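Local atomic coordinates of periplasmic binding protein (Pseudomonas aeruginosa, PDB entry 2R79), a protein that binds heme in the periplasm and probably delivers it for uptake into the cell. Residues G20-L25 / Q33-L38; G65-G70 / V85-A90; A134-Q139 / A258-A263; P142-V147 / A171-L176. All coordinates share one frame; numbering follows the deposited sequence.

In the fold
The four contacts fall into two pairs, one on each lobe of the two-lobed fold. Contacts 1 and 2 have centres about 18 Å apart and do not touch. Contact 2 pairs two strands of the four-stranded parallel sheet of the first lobe; contact 1 packs the loops at the two ends of its strand 25-28. Contacts 3 and 4 lie in the second lobe, with centres about 14 Å apart. They do touch, since F259 and Y260 reach P142 and residues 171-173. Contact 2 lies nearest the heme: the side chain of E68 is about 6 Å from it and about 6 Å from that of Y46, the axial iron ligand. Contact 4 lies across the chain's centre, about 28 Å from contact 2 between centres.

Contact 1. Residues G20-L25 / Q33-L38; sequences GGESKL and QHPQAL
E22 lays its carboxylate against the methyl of A37, with OE2 3.9 Å from A37 CB. Its CG stands anti to the backbone N (chi1 -166°), and the chain runs on extended. This carries the acid across to residues 33-38. The other oxygen, OE1, comes to 4.5 Å from P35 CG. Lower down the side chain, E22 CG lies 4.5 Å from L38 CD1. L38 is also met by L25, and the two leucines touch CD1 to CD1 at 4.1 Å. They are the buried part of the contact.

Both backbones are tightly turned here. E22 starts a short 3-10 segment that ends at K24. P35 follows a cis peptide bond, and its O accepts from L38 N at 2.9 Å. Helix 10-18 lines both segments, with V17 against E22 and P35, V16 against L25 and S13 against L38. R281 of a second subunit donates to the carbonyl O of E22 and to that of L25.

No hydrogen bond or salt bridge joins the two segments. Across this contact the acid meets only carbon atoms of P35 and A37, so the contact rests on van der Waals packing between two loops at either end of strand 25-28.

Contact 2. Residues G65-G70 / V85-A90; sequences GTEEMG and VETLSA
G65 and T87 pair as neighbours in a parallel sheet, and this is the tight part of the contact. G65 N donates to E86 O at 3.2 Å, a rather bent bond. G65 O accepts from L88 N at 2.7 Å, nearly in line with the carbonyl. One step on, the CA of T66 makes a CA-H...O contact with L88 O. The threonine also packs on A90, with T66 CB 3.5 Å from A90 CB. M69 reaches back from the type I turn T66-M69 toward V85. A first torsion of 166° points its chain away from the backbone N, and a bend at the last torsion brings CE to 4.1 Å from V85 CG1. M69 is buried further by L75 of helix 72-80.

The outer side is looser. E67 and T87 are exposed to solvent, and T87 CG2 lies 3.8 Å from E67 OE2. Even so, E67 is held at its end. Its chain bends at chi2, and OE1 takes the N-H of A90 at 2.8 Å on its syn lone pair. E68 turns instead to the heme side, where OE2 accepts from Q47 NE2 and G242 N.

Strands 62-65 and 85-87 lie side by side with helix 72-80 between them in the chain. This is a beta-alpha-beta crossover, and the loop 65-70 that leaves its first strand brings E68 near the heme.

Contact 3. Residues A134-Q139 / A258-A263; sequences AAQKSQ and AFYPSA
Y260 has the most surface buried here, and Q139 and A135 do most of the covering. The methyl of A135 rests against the start of the ring, with CB 3.8 Å from Y260 CD2. It also meets A263 CB at 4.1 Å. Q139 crosses the same ring obliquely, its amide plane turned only 15° from that of the ring. With CG swung opposite the backbone N (chi1 -179°), the extended chain reaches across to the other segment. There NE2 donates to F259 O at 2.8 Å, in the plane of both the amide and the carbonyl. The other amide atom, OE1, accepts from a water at 2.6 Å. That water takes the N-H of S262 at 2.8 Å, so both ends of the amide are tied to residues 258-263. The backbone O of Q139 lies at the ring edge, in plane.

The phenol end of Y260 is gripped twice. Q136 NE2 donates to Y260 OH at 3.0 Å, nearly in its amide plane, and the hydroxyl is also hydrogen-bonded to G172 O. A second water links S138 OG to S262 O.

The contact joins the C-terminal parts of helices 111-135 and 248-259. W131 and I132 of the longer helix also touch Y260, while F259 packs on L233 of strand 232-235.

Contact 4. Residues P142-V147 / A171-L176; sequences PGVLLV and AGARNL
L145 places CG anti to its carbonyl carbon (chi1 -71°), and the chain then runs on extended. This sends CD2 over to L176, 3.7 Å from L176 CB, with the two side chains crossing at about a right angle. V144 has CG1 anti to the backbone N (chi1 178°). Its other branch, CG2, is thereby turned to A173 and stops 3.7 Å from A173 CB. L176 lies against residues 143-144 of the neighbouring strand. Its CD1 touches G143 CA at 3.4 Å, where the glycine offers only backbone, and its CD2 lies beside the G143-V144 peptide.

The backbones pair in parallel register, G143 beside R174 and V144 beside N175, though the two short segments diverge by 54° end to end. Three bonds hold them. R174 N donates to P142 O and V144 N to R174 O, both at 2.8 Å. L176 N donates to V144 O at 3.0 Å. All three are nearly straight at hydrogen. Strand 174-175 thus adds to one edge of strand 143-150, whose other neighbours in the mixed sheet of this lobe are 155-158 and 197-202. The chain between the paired segments holds strand 155-158 and helix 163-170. Leaving the helix, it turns at G172 in a Schellman motif.

P142 CD lies 3.7 Å from G172 O at the start of the pairing. L168 of helix 163-170 covers V144 and N175. F259 of helix 248-259 packs on P142 and A173. R174 turns its long side chain away from the pairing, past A141.

Contact 1. Residues G20-L25 / Q33-L38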
loop_
_atom_site.group_PDB
_atom_site.type_symbol
_atom_site.label_atom_id
_atom_site.label_comp_id
_atom_site.label_asym_id
_atom_site.label_seq_id
_atom_site.Cartn_x
_atom_site.Cartn_y
_atom_site.Cartn_z
ATOM N N GLY A 20 -2.498 -30.295 -7.983
ATOM C CA GLY A 20 -1.864 -29.952 -9.244
ATOM C C GLY A 20 -2.780 -29.807 -10.444
ATOM O O GLY A 20 -2.305 -29.710 -11.573
ATOM N N GLY A 21 -4.090 -29.770 -10.226
ATOM C CA GLY A 21 -5.000 -29.655 -11.350
ATOM C C GLY A 21 -5.467 -28.255 -11.702
ATOM O O GLY A 21 -6.523 -28.102 -12.315
ATOM N N GLU A 22 -4.693 -27.235 -11.346
ATOM C CA GLU A 22 -5.099 -25.859 -11.636
ATOM C C GLU A 22 -5.282 -25.548 -13.118
ATOM O O GLU A 22 -6.217 -24.844 -13.487
ATOM C CB GLU A 22 -4.106 -24.848 -11.050
ATOM C CG GLU A 22 -4.664 -23.430 -11.034
ATOM C CD GLU A 22 -3.704 -22.404 -10.450
ATOM O OE1 GLU A 22 -2.877 -22.775 -9.591
ATOM O OE2 GLU A 22 -3.786 -21.217 -10.840
ATOM N N SER A 23 -4.397 -26.064 -13.966
ATOM C CA SER A 23 -4.498 -25.781 -15.393
ATOM C C SER A 23 -5.680 -26.489 -16.038
ATOM O O SER A 23 -6.011 -26.225 -17.189
ATOM C CB SER A 23 -3.200 -26.163 -16.118
ATOM O OG SER A 23 -3.008 -27.567 -16.124
ATOM N N LYS A 24 -6.322 -27.387 -15.307
ATOM C CA LYS A 24 -7.468 -28.083 -15.865
ATOM C C LYS A 24 -8.787 -27.415 -15.497
ATOM O O LYS A 24 -9.831 -27.769 -16.036
ATOM C CB LYS A 24 -7.466 -29.547 -15.428
ATOM C CG LYS A 24 -6.339 -30.335 -16.067
ATOM C CD LYS A 24 -6.384 -31.801 -15.703
ATOM C CE LYS A 24 -5.308 -32.564 -16.460
ATOM N NZ LYS A 24 -5.181 -33.960 -15.966
ATOM N N LEU A 25 -8.732 -26.446 -14.585
ATOM C CA LEU A 25 -9.923 -25.714 -14.161
ATOM C C LEU A 25 -10.241 -24.604 -15.160
ATOM O O LEU A 25 -9.434 -23.702 -15.351
ATOM C CB LEU A 25 -9.706 -25.088 -12.775
ATOM C CG LEU A 25 -9.796 -25.992 -11.541
ATOM C CD1 LEU A 25 -9.410 -25.208 -10.287
ATOM C CD2 LEU A 25 -11.213 -26.535 -11.421
ATOM N N GLN A 33 -12.442 -18.825 -4.045
ATOM C CA GLN A 33 -11.597 -17.645 -4.030
ATOM C C GLN A 33 -10.157 -17.923 -3.634
ATOM O O GLN A 33 -9.375 -16.995 -3.407
ATOM C CB GLN A 33 -12.205 -16.625 -3.070
ATOM C CG GLN A 33 -13.571 -16.113 -3.508
ATOM C CD GLN A 33 -14.338 -15.454 -2.378
ATOM O OE1 GLN A 33 -13.757 -14.784 -1.523
ATOM N NE2 GLN A 33 -15.655 -15.630 -2.375
ATOM N N HIS A 34 -9.803 -19.199 -3.546
ATOM C CA HIS A 34 -8.454 -19.580 -3.166
ATOM C C HIS A 34 -7.994 -20.780 -3.962
ATOM O O HIS A 34 -8.693 -21.781 -4.041
ATOM C CB HIS A 34 -8.389 -19.895 -1.668
ATOM C CG HIS A 34 -8.775 -18.742 -0.798
ATOM N ND1 HIS A 34 -10.088 -18.410 -0.543
ATOM C CD2 HIS A 34 -8.022 -17.790 -0.195
ATOM C CE1 HIS A 34 -10.127 -17.302 0.176
ATOM N NE2 HIS A 34 -8.886 -16.904 0.400
ATOM N N PRO A 35 -6.810 -20.687 -4.583
ATOM C CA PRO A 35 -5.965 -19.495 -4.524
ATOM C C PRO A 35 -6.559 -18.286 -5.244
ATOM O O PRO A 35 -7.514 -18.397 -6.012
ATOM C CB PRO A 35 -4.654 -19.970 -5.156
ATOM C CG PRO A 35 -5.116 -21.001 -6.137
ATOM C CD PRO A 35 -6.132 -21.767 -5.319
ATOM N N GLN A 36 -5.974 -17.129 -4.973
ATOM C CA GLN A 36 -6.391 -15.860 -5.544
ATOM C C GLN A 36 -6.651 -15.909 -7.062
ATOM O O GLN A 36 -7.607 -15.305 -7.552
ATOM C CB GLN A 36 -5.319 -14.825 -5.213
ATOM C CG GLN A 36 -5.651 -13.395 -5.541
ATOM C CD GLN A 36 -4.490 -12.473 -5.218
ATOM O OE1 GLN A 36 -4.092 -12.341 -4.056
ATOM N NE2 GLN A 36 -3.928 -11.841 -6.246
ATOM N N ALA A 37 -5.816 -16.640 -7.796
ATOM C CA ALA A 37 -5.959 -16.746 -9.247
ATOM C C ALA A 37 -7.316 -17.272 -9.711
ATOM O O ALA A 37 -7.785 -16.926 -10.794
ATOM C CB ALA A 37 -4.846 -17.620 -9.814
ATOM N N LEU A 38 -7.944 -18.115 -8.901
ATOM C CA LEU A 38 -9.246 -18.673 -9.249
ATOM C C LEU A 38 -10.319 -17.593 -9.440
ATOM O O LEU A 38 -11.337 -17.822 -10.099
ATOM C CB LEU A 38 -9.684 -19.669 -8.169
ATOM C CG LEU A 38 -9.491 -21.166 -8.447
ATOM C CD1 LEU A 38 -8.211 -21.425 -9.220
ATOM C CD2 LEU A 38 -9.499 -21.917 -7.120
#

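Contact 2. Residues G65-G70 / V85-A90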
loop_
_atom_site.group_PDB
_atom_site.type_symbol
_atom_site.label_atom_id
_atom_site.label_comp_id
_atom_site.label_asym_id
_atom_site.label_seq_id
_atom_site.Cartn_x
_atom_site.Cartn_y
_atom_site.Cartn_z
ATOM N N GLY A 65 -19.005 -31.007 -7.610
ATOM C CA GLY A 65 -19.634 -30.228 -6.562
ATOM C C GLY A 65 -20.061 -31.159 -5.447
ATOM O O GLY A 65 -19.846 -32.368 -5.535
ATOM N N THR A 66 -20.660 -30.606 -4.397
ATOM C CA THR A 66 -21.118 -31.426 -3.287
ATOM C C THR A 66 -22.641 -31.471 -3.288
ATOM O O THR A 66 -23.278 -31.143 -4.289
ATOM C CB THR A 66 -20.639 -30.865 -1.928
ATOM O OG1 THR A 66 -21.267 -29.600 -1.684
ATOM C CG2 THR A 66 -19.128 -30.689 -1.922
ATOM N N GLU A 67 -23.216 -31.884 -2.162
ATOM C CA GLU A 67 -24.665 -31.963 -2.021
ATOM C C GLU A 67 -25.273 -30.572 -2.133
ATOM O O GLU A 67 -26.365 -30.408 -2.673
ATOM C CB GLU A 67 -25.044 -32.550 -0.658
ATOM C CG GLU A 67 -24.506 -33.935 -0.385
ATOM C CD GLU A 67 -22.993 -33.993 -0.428
ATOM O OE1 GLU A 67 -22.345 -33.194 0.283
ATOM O OE2 GLU A 67 -22.457 -34.845 -1.172
ATOM N N GLU A 68 -24.564 -29.574 -1.611
ATOM C CA GLU A 68 -25.047 -28.196 -1.638
ATOM C C GLU A 68 -24.984 -27.525 -3.007
ATOM O O GLU A 68 -25.254 -26.332 -3.130
ATOM C CB GLU A 68 -24.305 -27.352 -0.588
ATOM C CG GLU A 68 -22.797 -27.485 -0.589
ATOM C CD GLU A 68 -22.169 -27.012 0.717
ATOM O OE1 GLU A 68 -22.591 -27.508 1.785
ATOM O OE2 GLU A 68 -21.253 -26.157 0.679
ATOM N N MET A 69 -24.631 -28.293 -4.034
ATOM C CA MET A 69 -24.575 -27.758 -5.391
ATOM C C MET A 69 -25.949 -27.936 -6.027
ATOM O O MET A 69 -26.555 -29.003 -5.917
ATOM C CB MET A 69 -23.521 -28.495 -6.226
ATOM C CG MET A 69 -23.638 -28.238 -7.727
ATOM S SD MET A 69 -22.322 -29.003 -8.699
ATOM C CE MET A 69 -22.723 -30.754 -8.535
ATOM N N GLY A 70 -26.440 -26.890 -6.682
ATOM C CA GLY A 70 -27.743 -26.962 -7.315
ATOM C C GLY A 70 -28.124 -25.698 -8.065
ATOM O O GLY A 70 -27.254 -24.896 -8.413
ATOM N N VAL A 85 -21.410 -34.947 -14.557
ATOM C CA VAL A 85 -21.584 -34.325 -13.247
ATOM C C VAL A 85 -21.239 -35.266 -12.099
ATOM O O VAL A 85 -21.876 -36.305 -11.922
ATOM C CB VAL A 85 -23.035 -33.835 -13.055
ATOM C CG1 VAL A 85 -23.229 -33.307 -11.646
ATOM C CG2 VAL A 85 -23.347 -32.754 -14.066
ATOM N N GLU A 86 -20.228 -34.894 -11.321
ATOM C CA GLU A 86 -19.796 -35.692 -10.181
ATOM C C GLU A 86 -20.191 -35.001 -8.882
ATOM O O GLU A 86 -20.110 -33.777 -8.768
ATOM C CB GLU A 86 -18.279 -35.874 -10.198
ATOM C CG GLU A 86 -17.734 -36.661 -11.369
ATOM C CD GLU A 86 -18.212 -38.096 -11.387
ATOM O OE1 GLU A 86 -18.198 -38.742 -10.317
ATOM O OE2 GLU A 86 -18.588 -38.583 -12.474
ATOM N N THR A 87 -20.612 -35.784 -7.899
ATOM C CA THR A 87 -21.000 -35.215 -6.621
ATOM C C THR A 87 -20.138 -35.779 -5.509
ATOM O O THR A 87 -20.190 -36.970 -5.215
ATOM C CB THR A 87 -22.475 -35.505 -6.297
ATOM O OG1 THR A 87 -23.308 -34.898 -7.294
ATOM C CG2 THR A 87 -22.841 -34.940 -4.927
ATOM N N LEU A 88 -19.322 -34.922 -4.910
ATOM C CA LEU A 88 -18.468 -35.343 -3.814
ATOM C C LEU A 88 -19.204 -35.047 -2.521
ATOM O O LEU A 88 -20.332 -34.557 -2.550
ATOM C CB LEU A 88 -17.121 -34.618 -3.859
ATOM C CG LEU A 88 -16.147 -35.218 -4.877
ATOM C CD1 LEU A 88 -16.701 -35.057 -6.280
ATOM C CD2 LEU A 88 -14.804 -34.537 -4.762
ATOM N N SER A 89 -18.570 -35.343 -1.393
ATOM C CA SER A 89 -19.199 -35.136 -0.094
ATOM C C SER A 89 -18.763 -33.875 0.645
ATOM O O SER A 89 -17.573 -33.570 0.736
ATOM C CB SER A 89 -18.941 -36.354 0.792
ATOM O OG SER A 89 -19.492 -36.167 2.082
ATOM N N ALA A 90 -19.739 -33.154 1.186
ATOM C CA ALA A 90 -19.463 -31.936 1.941
ATOM C C ALA A 90 -19.501 -32.229 3.436
ATOM O O ALA A 90 -19.304 -31.339 4.256
ATOM C CB ALA A 90 -20.481 -30.858 1.596
#

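Contact 3. Residues A134-Q139 / A258-A263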
loop_
_atom_site.group_PDB
_atom_site.type_symbol
_atom_site.label_atom_id
_atom_site.label_comp_id
_atom_site.label_asym_id
_atom_site.label_seq_id
_atom_site.Cartn_x
_atom_site.Cartn_y
_atom_site.Cartn_z
ATOM N N ALA A 134 -1.756 -30.449 25.506
ATOM C CA ALA A 134 -0.779 -29.801 26.362
ATOM C C ALA A 134 -1.298 -28.461 26.878
ATOM O O ALA A 134 -1.038 -28.085 28.019
ATOM C CB ALA A 134 0.519 -29.592 25.598
ATOM N N ALA A 135 -2.029 -27.743 26.032
ATOM C CA ALA A 135 -2.573 -26.443 26.400
ATOM C C ALA A 135 -3.667 -26.548 27.451
ATOM O O ALA A 135 -3.846 -25.637 28.252
ATOM C CB ALA A 135 -3.113 -25.739 25.160
ATOM N N GLN A 136 -4.403 -27.651 27.449
ATOM C CA GLN A 136 -5.481 -27.832 28.406
ATOM C C GLN A 136 -4.993 -28.193 29.809
ATOM O O GLN A 136 -5.796 -28.385 30.728
ATOM C CB GLN A 136 -6.453 -28.894 27.900
ATOM C CG GLN A 136 -7.122 -28.502 26.600
ATOM C CD GLN A 136 -8.110 -29.532 26.125
ATOM O OE1 GLN A 136 -7.893 -30.730 26.301
ATOM N NE2 GLN A 136 -9.197 -29.079 25.499
ATOM N N LYS A 137 -3.681 -28.283 29.975
ATOM C CA LYS A 137 -3.121 -28.601 31.277
ATOM C C LYS A 137 -3.167 -27.371 32.170
ATOM O O LYS A 137 -3.261 -27.489 33.389
ATOM C CB LYS A 137 -1.679 -29.099 31.139
ATOM C CG LYS A 137 -1.576 -30.584 30.828
ATOM C CD LYS A 137 -2.193 -31.405 31.953
ATOM C CE LYS A 137 -1.996 -32.889 31.735
ATOM N NZ LYS A 137 -2.403 -33.666 32.936
ATOM N N SER A 138 -3.109 -26.190 31.561
ATOM C CA SER A 138 -3.158 -24.951 32.326
ATOM C C SER A 138 -4.470 -24.172 32.109
ATOM O O SER A 138 -4.707 -23.156 32.766
ATOM C CB SER A 138 -1.967 -24.058 31.966
ATOM O OG SER A 138 -2.137 -23.466 30.690
ATOM N N GLN A 139 -5.316 -24.644 31.193
ATOM C CA GLN A 139 -6.586 -23.976 30.906
ATOM C C GLN A 139 -7.617 -24.934 30.320
ATOM O O GLN A 139 -7.323 -25.691 29.396
ATOM C CB GLN A 139 -6.379 -22.817 29.925
ATOM C CG GLN A 139 -7.670 -22.068 29.594
ATOM C CD GLN A 139 -7.550 -21.162 28.379
ATOM O OE1 GLN A 139 -6.791 -20.194 28.379
ATOM N NE2 GLN A 139 -8.305 -21.476 27.337
ATOM N N ALA A 258 -6.051 -18.409 19.675
ATOM C CA ALA A 258 -6.974 -17.429 20.256
ATOM C C ALA A 258 -7.759 -18.054 21.419
ATOM O O ALA A 258 -8.114 -17.363 22.373
ATOM C CB ALA A 258 -7.941 -16.928 19.196
ATOM N N PHE A 259 -8.022 -19.360 21.327
ATOM C CA PHE A 259 -8.764 -20.085 22.361
ATOM C C PHE A 259 -7.924 -20.391 23.609
ATOM O O PHE A 259 -8.465 -20.515 24.708
ATOM C CB PHE A 259 -9.331 -21.389 21.783
ATOM C CG PHE A 259 -10.439 -21.185 20.768
ATOM C CD1 PHE A 259 -10.844 -22.233 19.950
ATOM C CD2 PHE A 259 -11.082 -19.954 20.643
ATOM C CE1 PHE A 259 -11.874 -22.064 19.018
ATOM C CE2 PHE A 259 -12.114 -19.772 19.716
ATOM C CZ PHE A 259 -12.509 -20.830 18.903
ATOM N N TYR A 260 -6.610 -20.525 23.431
ATOM C CA TYR A 260 -5.689 -20.792 24.541
ATOM C C TYR A 260 -4.571 -19.766 24.442
ATOM O O TYR A 260 -3.445 -20.101 24.089
ATOM C CB TYR A 260 -5.088 -22.195 24.436
ATOM C CG TYR A 260 -6.100 -23.298 24.515
ATOM C CD1 TYR A 260 -6.787 -23.722 23.379
ATOM C CD2 TYR A 260 -6.430 -23.874 25.743
ATOM C CE1 TYR A 260 -7.788 -24.691 23.466
ATOM C CE2 TYR A 260 -7.423 -24.837 25.839
ATOM C CZ TYR A 260 -8.098 -25.241 24.698
ATOM O OH TYR A 260 -9.073 -26.206 24.790
ATOM N N PRO A 261 -4.871 -18.501 24.761
ATOM C CA PRO A 261 -3.898 -17.404 24.699
ATOM C C PRO A 261 -2.639 -17.561 25.546
ATOM O O PRO A 261 -1.638 -16.900 25.286
ATOM C CB PRO A 261 -4.728 -16.185 25.098
ATOM C CG PRO A 261 -5.745 -16.757 26.024
ATOM C CD PRO A 261 -6.147 -18.038 25.335
ATOM N N SER A 262 -2.693 -18.430 26.550
ATOM C CA SER A 262 -1.549 -18.663 27.430
ATOM C C SER A 262 -0.673 -19.818 26.976
ATOM O O SER A 262 0.045 -20.409 27.780
ATOM C CB SER A 262 -2.017 -18.941 28.856
ATOM O OG SER A 262 -2.674 -17.810 29.384
ATOM N N ALA A 263 -0.744 -20.155 25.697
ATOM C CA ALA A 263 0.078 -21.231 25.165
ATOM C C ALA A 263 0.831 -20.671 23.974
ATOM O O ALA A 263 0.300 -19.826 23.252
ATOM C CB ALA A 263 -0.793 -22.395 24.733
HETATM O O HOH W 1 -0.097 -23.378 28.251
HETATM O O HOH W 2 -4.376 -20.381 27.562
#

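Contact 4. Residues P142-V147 / A171-L176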
loop_
_atom_site.group_PDB
_atom_site.type_symbol
_atom_site.label_atom_id
_atom_site.label_comp_id
_atom_site.label_asym_id
_atom_site.label_seq_id
_atom_site.Cartn_x
_atom_site.Cartn_y
_atom_site.Cartn_z
ATOM N N PRO A 142 -12.677 -23.739 26.323
ATOM C CA PRO A 142 -13.700 -22.690 26.408
ATOM C C PRO A 142 -14.990 -22.981 25.629
ATOM O O PRO A 142 -14.959 -23.608 24.563
ATOM C CB PRO A 142 -12.972 -21.478 25.844
ATOM C CG PRO A 142 -12.158 -22.104 24.731
ATOM C CD PRO A 142 -11.588 -23.342 25.408
ATOM N N GLY A 143 -16.119 -22.520 26.169
ATOM C CA GLY A 143 -17.393 -22.687 25.485
ATOM C C GLY A 143 -17.469 -21.603 24.420
ATOM O O GLY A 143 -17.303 -20.423 24.725
ATOM N N VAL A 144 -17.730 -21.986 23.173
ATOM C CA VAL A 144 -17.763 -21.019 22.081
ATOM C C VAL A 144 -18.940 -21.205 21.131
ATOM O O VAL A 144 -19.554 -22.270 21.085
ATOM C CB VAL A 144 -16.443 -21.117 21.257
ATOM C CG1 VAL A 144 -16.460 -20.153 20.073
ATOM C CG2 VAL A 144 -15.249 -20.828 22.163
ATOM N N LEU A 145 -19.257 -20.154 20.382
ATOM C CA LEU A 145 -20.321 -20.209 19.387
ATOM C C LEU A 145 -19.733 -19.769 18.047
ATOM O O LEU A 145 -18.882 -18.884 18.003
ATOM C CB LEU A 145 -21.478 -19.279 19.768
ATOM C CG LEU A 145 -22.337 -19.693 20.964
ATOM C CD1 LEU A 145 -23.278 -18.561 21.340
ATOM C CD2 LEU A 145 -23.125 -20.949 20.614
ATOM N N LEU A 146 -20.177 -20.405 16.969
ATOM C CA LEU A 146 -19.737 -20.075 15.610
ATOM C C LEU A 146 -21.012 -19.659 14.874
ATOM O O LEU A 146 -21.974 -20.422 14.813
ATOM C CB LEU A 146 -19.125 -21.312 14.940
ATOM C CG LEU A 146 -18.524 -21.375 13.520
ATOM C CD1 LEU A 146 -19.303 -20.530 12.551
ATOM C CD2 LEU A 146 -17.092 -20.944 13.555
ATOM N N VAL A 147 -21.029 -18.455 14.320
ATOM C CA VAL A 147 -22.212 -17.992 13.609
ATOM C C VAL A 147 -21.913 -17.577 12.180
ATOM O O VAL A 147 -20.854 -17.017 11.896
ATOM C CB VAL A 147 -22.872 -16.791 14.326
ATOM C CG1 VAL A 147 -23.282 -17.180 15.740
ATOM C CG2 VAL A 147 -21.913 -15.616 14.361
ATOM N N ALA A 171 -10.304 -27.148 17.068
ATOM C CA ALA A 171 -9.484 -26.047 17.569
ATOM C C ALA A 171 -9.429 -26.019 19.096
ATOM O O ALA A 171 -8.861 -25.105 19.684
ATOM C CB ALA A 171 -9.992 -24.706 17.028
ATOM N N GLY A 172 -10.031 -27.015 19.739
ATOM C CA GLY A 172 -10.000 -27.078 21.192
ATOM C C GLY A 172 -11.122 -26.399 21.964
ATOM O O GLY A 172 -11.018 -26.230 23.173
ATOM N N ALA A 173 -12.200 -26.016 21.291
ATOM C CA ALA A 173 -13.310 -25.354 21.972
ATOM C C ALA A 173 -14.495 -26.291 22.132
ATOM O O ALA A 173 -14.529 -27.362 21.526
ATOM C CB ALA A 173 -13.736 -24.117 21.192
ATOM N N ARG A 174 -15.453 -25.884 22.963
ATOM C CA ARG A 174 -16.686 -26.651 23.192
ATOM C C ARG A 174 -17.816 -25.885 22.521
ATOM O O ARG A 174 -18.092 -24.739 22.887
ATOM C CB ARG A 174 -17.004 -26.757 24.686
ATOM C CG ARG A 174 -16.022 -27.586 25.500
ATOM C CD ARG A 174 -16.479 -29.023 25.660
ATOM N NE ARG A 174 -15.667 -29.725 26.650
ATOM C CZ ARG A 174 -14.490 -30.300 26.400
ATOM N NH1 ARG A 174 -13.970 -30.269 25.178
ATOM N NH2 ARG A 174 -13.827 -30.899 27.382
ATOM N N ASN A 175 -18.464 -26.497 21.537
ATOM C CA ASN A 175 -19.563 -25.829 20.853
ATOM C C ASN A 175 -20.735 -25.779 21.835
ATOM O O ASN A 175 -21.214 -26.813 22.291
ATOM C CB ASN A 175 -19.955 -26.604 19.593
ATOM C CG ASN A 175 -20.964 -25.856 18.735
ATOM O OD1 ASN A 175 -21.372 -26.344 17.677
ATOM N ND2 ASN A 175 -21.367 -24.666 19.180
ATOM N N LEU A 176 -21.173 -24.569 22.164
ATOM C CA LEU A 176 -22.267 -24.360 23.101
ATOM C C LEU A 176 -23.643 -24.682 22.532
ATOM O O LEU A 176 -24.598 -24.855 23.281
ATOM C CB LEU A 176 -22.246 -22.913 23.589
ATOM C CG LEU A 176 -21.548 -22.583 24.909
ATOM C CD1 LEU A 176 -20.598 -23.683 25.325
ATOM C CD2 LEU A 176 -20.837 -21.261 24.759
#